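Local structure of CYCLIN domain-containing protein (Chaetomium thermophilum, 6Z3U) at residues 360-363 and 364-367; 369-372 and 373-377. The protein probably serves as the cyclin H-like regulatory subunit of the CDK-activating kinase (CAK) complex, controlling its cyclin-dependent serine/threonine kinase. All coordinates share one frame; numbering follows the deposited sequence.

Contact 1: residues 360-363 and 364-367; sequences CRDP and DRWN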
ATOM      1  N   CYS A 360     -34.550  14.987   6.340  1.00 59.47           N
ATOM      2  CA  CYS A 360     -33.735  16.087   5.838  1.00 60.22           C
ATOM      3  C   CYS A 360     -32.595  15.608   4.949  1.00 58.19           C
ATOM      4  O   CYS A 360     -31.705  16.399   4.617  1.00 58.68           O
ATOM      5  CB  CYS A 360     -33.169  16.909   6.999  1.00 66.99           C
ATOM      6  SG  CYS A 360     -31.879  16.063   7.936  1.00 69.24           S
ATOM      7  N   ARG A 361     -32.600  14.337   4.556  1.00 62.58           N
ATOM      8  CA  ARG A 361     -31.524  13.784   3.749  1.00 57.39           C
ATOM      9  C   ARG A 361     -31.602  14.290   2.308  1.00 56.39           C
ATOM     10  O   ARG A 361     -32.639  14.766   1.837  1.00 57.37           O
ATOM     11  CB  ARG A 361     -31.583  12.257   3.758  1.00 52.51           C
ATOM     12  CG  ARG A 361     -32.886  11.688   3.214  1.00 53.06           C
ATOM     13  CD  ARG A 361     -32.913  10.176   3.323  1.00 53.73           C
ATOM     14  NE  ARG A 361     -34.153   9.597   2.814  1.00 52.06           N
ATOM     15  CZ  ARG A 361     -34.437   9.451   1.524  1.00 52.62           C
ATOM     16  NH1 ARG A 361     -33.580   9.861   0.597  1.00 52.66           N
ATOM     17  NH2 ARG A 361     -35.587   8.902   1.156  1.00 57.18           N
ATOM     18  N   ASP A 362     -30.479  14.182   1.612  1.00 54.97           N
ATOM     19  CA  ASP A 362     -30.417  14.560   0.203  1.00 56.66           C
ATOM     20  C   ASP A 362     -31.287  13.614  -0.616  1.00 57.82           C
ATOM     21  O   ASP A 362     -31.094  12.394  -0.541  1.00 60.49           O
ATOM     22  CB  ASP A 362     -28.972  14.514  -0.284  1.00 55.69           C
ATOM     23  CG  ASP A 362     -28.783  15.186  -1.629  1.00 57.70           C
ATOM     24  OD1 ASP A 362     -29.630  14.985  -2.525  1.00 61.14           O
ATOM     25  OD2 ASP A 362     -27.781  15.915  -1.792  1.00 58.56           O
ATOM     26  N   PRO A 363     -32.247  14.115  -1.400  1.00 57.96           N
ATOM     27  CA  PRO A 363     -33.144  13.196  -2.118  1.00 57.98           C
ATOM     28  C   PRO A 363     -32.504  12.510  -3.315  1.00 72.35           C
ATOM     29  O   PRO A 363     -32.927  11.402  -3.669  1.00 81.27           O
ATOM     30  CB  PRO A 363     -34.304  14.104  -2.549  1.00 60.45           C
ATOM     31  CG  PRO A 363     -33.703  15.459  -2.640  1.00 61.95           C
ATOM     32  CD  PRO A 363     -32.640  15.525  -1.579  1.00 60.40           C
ATOM     33  N   ASP A 364     -31.512  13.127  -3.958  1.00 64.00           N
ATOM     34  CA  ASP A 364     -30.939  12.570  -5.180  1.00 60.45           C
ATOM     35  C   ASP A 364     -29.766  11.636  -4.914  1.00 62.47           C
ATOM     36  O   ASP A 364     -29.585  10.650  -5.638  1.00 60.92           O
ATOM     37  CB  ASP A 364     -30.489  13.699  -6.106  1.00 61.73           C
ATOM     38  CG  ASP A 364     -31.561  14.736  -6.312  1.00 64.69           C
ATOM     39  OD1 ASP A 364     -32.674  14.363  -6.737  1.00 86.27           O
ATOM     40  OD2 ASP A 364     -31.296  15.926  -6.046  1.00 71.08           O
ATOM     41  N   ARG A 365     -28.952  11.929  -3.903  1.00 58.29           N
ATOM     42  CA  ARG A 365     -27.742  11.164  -3.653  1.00 55.35           C
ATOM     43  C   ARG A 365     -27.935  10.000  -2.688  1.00 53.35           C
ATOM     44  O   ARG A 365     -27.047   9.145  -2.598  1.00 59.70           O
ATOM     45  CB  ARG A 365     -26.633  12.068  -3.102  1.00 58.24           C
ATOM     46  CG  ARG A 365     -26.092  13.108  -4.068  1.00 58.91           C
ATOM     47  CD  ARG A 365     -24.971  13.899  -3.398  1.00 65.82           C
ATOM     48  NE  ARG A 365     -23.942  14.341  -4.338  1.00 70.04           N
ATOM     49  CZ  ARG A 365     -23.925  15.511  -4.969  1.00 85.28           C
ATOM     50  NH1 ARG A 365     -22.926  15.789  -5.797  1.00 82.96           N
ATOM     51  NH2 ARG A 365     -24.893  16.398  -4.781  1.00 93.00           N
ATOM     52  N   TRP A 366     -29.055   9.932  -1.970  1.00 51.60           N
ATOM     53  CA  TRP A 366     -29.205   8.878  -0.972  1.00 49.70           C
ATOM     54  C   TRP A 366     -29.230   7.503  -1.631  1.00 55.59           C
ATOM     55  O   TRP A 366     -28.673   6.539  -1.093  1.00 55.78           O
ATOM     56  CB  TRP A 366     -30.472   9.106  -0.152  1.00 49.99           C
ATOM     57  CG  TRP A 366     -30.438   8.454   1.198  1.00 49.71           C
ATOM     58  CD1 TRP A 366     -31.054   7.295   1.569  1.00 47.69           C
ATOM     59  CD2 TRP A 366     -29.754   8.936   2.362  1.00 53.78           C
ATOM     60  NE1 TRP A 366     -30.798   7.027   2.893  1.00 46.65           N
ATOM     61  CE2 TRP A 366     -30.004   8.020   3.403  1.00 46.70           C
ATOM     62  CE3 TRP A 366     -28.960  10.057   2.626  1.00 56.86           C
ATOM     63  CZ2 TRP A 366     -29.480   8.185   4.685  1.00 46.11           C
ATOM     64  CZ3 TRP A 366     -28.444  10.221   3.900  1.00 53.10           C
ATOM     65  CH2 TRP A 366     -28.706   9.289   4.912  1.00 47.57           C
ATOM     66  N   ASN A 367     -29.868   7.392  -2.794  1.00 58.70           N
ATOM     67  CA  ASN A 367     -29.933   6.129  -3.528  1.00 50.71           C
ATOM     68  C   ASN A 367     -28.679   6.024  -4.387  1.00 53.02           C
ATOM     69  O   ASN A 367     -28.587   6.634  -5.456  1.00 53.51           O
ATOM     70  CB  ASN A 367     -31.197   6.053  -4.374  1.00 52.45           C
ATOM     71  CG  ASN A 367     -31.431   4.670  -4.946  1.00 52.64           C
ATOM     72  OD1 ASN A 367     -30.488   3.924  -5.202  1.00 52.16           O
ATOM     73  ND2 ASN A 367     -32.693   4.320  -5.146  1.00 56.10           N
TER

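Contact 2: residues 369-372 and 373-377; sequences VELQ and RIRRE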
ATOM      1  N   VAL A 369     -27.438   3.447  -6.078  1.00 46.20           N
ATOM      2  CA  VAL A 369     -27.639   2.770  -7.356  1.00 47.01           C
ATOM      3  C   VAL A 369     -28.213   3.734  -8.385  1.00 49.79           C
ATOM      4  O   VAL A 369     -27.853   3.687  -9.567  1.00 55.52           O
ATOM      5  CB  VAL A 369     -28.543   1.538  -7.173  1.00 47.75           C
ATOM      6  CG1 VAL A 369     -28.842   0.899  -8.524  1.00 48.73           C
ATOM      7  CG2 VAL A 369     -27.887   0.542  -6.237  1.00 49.40           C
ATOM      8  N   GLU A 370     -29.128   4.610  -7.963  1.00 45.05           N
ATOM      9  CA  GLU A 370     -29.673   5.596  -8.891  1.00 43.93           C
ATOM     10  C   GLU A 370     -28.651   6.686  -9.191  1.00 45.80           C
ATOM     11  O   GLU A 370     -28.499   7.097 -10.347  1.00 54.48           O
ATOM     12  CB  GLU A 370     -30.953   6.208  -8.324  1.00 46.58           C
ATOM     13  CG  GLU A 370     -32.159   5.278  -8.353  1.00 61.89           C
ATOM     14  CD  GLU A 370     -32.592   4.901  -9.764  1.00 56.15           C
ATOM     15  OE1 GLU A 370     -32.426   3.721 -10.143  1.00 53.44           O
ATOM     16  OE2 GLU A 370     -33.091   5.786 -10.494  1.00 53.65           O
ATOM     17  N   LEU A 371     -27.946   7.168  -8.167  1.00 44.52           N
ATOM     18  CA  LEU A 371     -26.882   8.138  -8.400  1.00 45.49           C
ATOM     19  C   LEU A 371     -25.899   7.622  -9.444  1.00 47.12           C
ATOM     20  O   LEU A 371     -25.480   8.364 -10.339  1.00 48.38           O
ATOM     21  CB  LEU A 371     -26.156   8.443  -7.088  1.00 53.72           C
ATOM     22  CG  LEU A 371     -25.509   9.823  -6.934  1.00 46.31           C
ATOM     23  CD1 LEU A 371     -24.545   9.831  -5.749  1.00 46.56           C
ATOM     24  CD2 LEU A 371     -24.797  10.261  -8.201  1.00 54.02           C
ATOM     25  N   GLN A 372     -25.527   6.345  -9.348  1.00 47.68           N
ATOM     26  CA  GLN A 372     -24.623   5.765 -10.335  1.00 49.84           C
ATOM     27  C   GLN A 372     -25.284   5.667 -11.704  1.00 50.43           C
ATOM     28  O   GLN A 372     -24.633   5.893 -12.730  1.00 63.49           O
ATOM     29  CB  GLN A 372     -24.158   4.388  -9.862  1.00 50.75           C
ATOM     30  CG  GLN A 372     -23.080   3.765 -10.735  1.00 53.66           C
ATOM     31  CD  GLN A 372     -22.575   2.434 -10.200  1.00 55.07           C
ATOM     32  OE1 GLN A 372     -21.418   2.072 -10.410  1.00 71.11           O
ATOM     33  NE2 GLN A 372     -23.441   1.699  -9.511  1.00 53.99           N
ATOM     34  N   ARG A 373     -26.576   5.334 -11.742  1.00 51.79           N
ATOM     35  CA  ARG A 373     -27.260   5.155 -13.019  1.00 51.40           C
ATOM     36  C   ARG A 373     -27.258   6.446 -13.828  1.00 49.83           C
ATOM     37  O   ARG A 373     -26.952   6.444 -15.025  1.00 55.29           O
ATOM     38  CB  ARG A 373     -28.696   4.677 -12.786  1.00 49.20           C
ATOM     39  CG  ARG A 373     -29.388   4.157 -14.042  1.00 62.94           C
ATOM     40  CD  ARG A 373     -30.907   4.312 -13.984  1.00 66.01           C
ATOM     41  NE  ARG A 373     -31.381   5.407 -14.832  1.00 67.28           N
ATOM     42  CZ  ARG A 373     -31.899   6.554 -14.392  1.00 74.08           C
ATOM     43  NH1 ARG A 373     -32.291   7.472 -15.267  1.00 77.62           N
ATOM     44  NH2 ARG A 373     -32.035   6.792 -13.093  1.00 59.32           N
ATOM     45  N   ILE A 374     -27.607   7.563 -13.187  1.00 48.50           N
ATOM     46  CA  ILE A 374     -27.739   8.817 -13.920  1.00 49.26           C
ATOM     47  C   ILE A 374     -26.374   9.368 -14.307  1.00 57.02           C
ATOM     48  O   ILE A 374     -26.243  10.055 -15.327  1.00 70.18           O
ATOM     49  CB  ILE A 374     -28.543   9.835 -13.089  1.00 63.40           C
ATOM     50  CG1 ILE A 374     -27.711  10.336 -11.906  1.00 65.53           C
ATOM     51  CG2 ILE A 374     -29.851   9.215 -12.601  1.00 54.29           C
ATOM     52  CD1 ILE A 374     -28.519  11.097 -10.864  1.00 59.72           C
ATOM     53  N   ARG A 375     -25.339   9.083 -13.515  1.00 60.41           N
ATOM     54  CA  ARG A 375     -24.008   9.576 -13.848  1.00 65.53           C
ATOM     55  C   ARG A 375     -23.362   8.763 -14.963  1.00 62.86           C
ATOM     56  O   ARG A 375     -22.529   9.296 -15.703  1.00 68.15           O
ATOM     57  CB  ARG A 375     -23.123   9.585 -12.598  1.00 63.35           C
ATOM     58  CG  ARG A 375     -23.553  10.641 -11.585  1.00 59.13           C
ATOM     59  CD  ARG A 375     -22.426  11.076 -10.660  1.00 60.98           C
ATOM     60  NE  ARG A 375     -22.636  12.447 -10.197  1.00 56.60           N
ATOM     61  CZ  ARG A 375     -22.106  12.966  -9.093  1.00 71.47           C
ATOM     62  NH1 ARG A 375     -21.328  12.232  -8.309  1.00 74.36           N
ATOM     63  NH2 ARG A 375     -22.361  14.227  -8.771  1.00 73.27           N
ATOM     64  N   ARG A 376     -23.728   7.487 -15.103  1.00 57.22           N
ATOM     65  CA  ARG A 376     -23.266   6.720 -16.255  1.00 60.25           C
ATOM     66  C   ARG A 376     -23.993   7.150 -17.523  1.00 73.02           C
ATOM     67  O   ARG A 376     -23.373   7.301 -18.582  1.00 82.36           O
ATOM     68  CB  ARG A 376     -23.460   5.224 -16.014  1.00 61.33           C
ATOM     69  CG  ARG A 376     -22.485   4.621 -15.016  1.00 74.16           C
ATOM     70  CD  ARG A 376     -22.604   3.105 -14.967  1.00 68.26           C
ATOM     71  NE  ARG A 376     -21.783   2.523 -13.908  1.00 61.63           N
ATOM     72  CZ  ARG A 376     -20.489   2.237 -14.024  1.00 74.17           C
ATOM     73  NH1 ARG A 376     -19.844   2.478 -15.158  1.00 88.25           N
ATOM     74  NH2 ARG A 376     -19.837   1.708 -12.998  1.00 74.39           N
ATOM     75  N   GLU A 377     -25.312   7.351 -17.435  1.00 66.15           N
ATOM     76  CA  GLU A 377     -26.074   7.795 -18.596  1.00 68.40           C
ATOM     77  C   GLU A 377     -25.731   9.229 -18.986  1.00 79.90           C
ATOM     78  O   GLU A 377     -25.796   9.576 -20.171  1.00 90.50           O
ATOM     79  CB  GLU A 377     -27.570   7.658 -18.314  1.00 73.50           C
ATOM     80  CG  GLU A 377     -28.026   6.215 -18.120  1.00 73.70           C
ATOM     81  CD  GLU A 377     -29.504   6.102 -17.795  1.00 74.96           C
ATOM     82  OE1 GLU A 377     -29.938   5.007 -17.378  1.00 67.01           O
ATOM     83  OE2 GLU A 377     -30.231   7.106 -17.952  1.00 78.62           O
TER

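Contact 1: residues 360-363 and 364-367
Two successive backbone N-H groups converge on one carboxylate oxygen of Asp362. Asp362 OD1 accepts from Asp364 N at 3.0 Å, met on the anti side, 18° out of the carboxylate plane, and from Arg365 N in a weak but straighter bond of 3.4 Å. The side chain can fold back over the turn because CG stands anti to the backbone N of Asp362 (chi1 -167°). The bond to the residue two places on makes this an Asx turn, and the chain after it takes up helical backbone angles without regular helix bonds, in the loop between helices 343-358 and 368-380. Asp362 OD2 lies beside the bent aliphatic chain of Arg365, 3.8 Å from its CD. Near the plane of the Arg365 guanidinium, Asp362 OD2 stays beyond salt-bridge range, 4.2 Å from Arg365 NH2; that guanidinium pairs instead with Glu82 of the kinase chain and is hydrogen-bonded to Tyr130 OH. Elsewhere in the loop Arg361 crosses Trp366 at about a right angle. Arg361 CD sits squarely over one face of the indole, 3.5 Å from the centroid of the Trp366 five-membered ring, a CH-pi contact. Arg361 CB lies 3.6 Å from Trp366 CE3. Further out, the guanidinium makes an off-centre cation-pi contact, its plane tilted 35° from the ring.

Contact 2: residues 369-372 and 373-377
The Arg373 guanidinium meets Glu370 OE2 at its edge, near its own plane, in a salt bridge of 3.0 Å from Arg373 NH2. The carboxylate and guanidinium planes are 23° apart, and the two side chains run alongside each other. A bend at chi2 of Glu370 (-64°) brings its carboxylate round towards the arginine one turn ahead. From the other direction along the helix, Arg373 NE gives a bond of 3.0 Å to Glu377 OE1, which it meets from above the carboxylate plane, with a weak bond from NH1 to OE2. The arginine is therefore shared by two acids, which restrains the rotation of its guanidinium. Arg375 has a different neighbour: Leu371 CD2 lies over one face of its guanidinium and packs 3.5 Å from Arg375 CD, while the charged end turns to Glu82 of the kinase chain. On the next strip Gln372, extended beyond CG, runs beside Arg376. Gln372 OE1 accepts from Arg376 NH2 at 3.1 Å, but the donor stands above the amide carbonyl plane; NH1 of this arginine is hydrogen-bonded to Gln127 of the kinase chain. Beneath these side chains, four backbone bonds join each residue of 369-372 to the residue four ahead, among them Ile374 N to Glu370 O at 3.0 Å. Bridges at spacings of three and four, from Glu370 to Arg373 and from Arg373 to Glu377, give the usual geometry of a salt-bridge network along one flank of an alpha-helix, here one whose Arg375 and Arg376 also meet the kinase chain.

In the fold
The two contacts follow in series along the chain with one residue between them, their centres about 14 Å apart, contact 1 in the loop that leads into helix 368-380 and contact 2 on that helix. Asn367 joins them: its OD1 caps Glu370 N, so the loop ends at the N-cap of helix 368-380. Side chains also meet across the gap, where Arg365 CG packs 4.0 Å from Leu371 CD1. Most telling are Arg365 NH1 and Arg375 NH2, 3.4 Å apart and both salt-bridged to OE2 of Glu82 on the kinase chain; this acid probably balances their paired charges. Loop and helix thus present one arginine-lined surface to the kinase subunit.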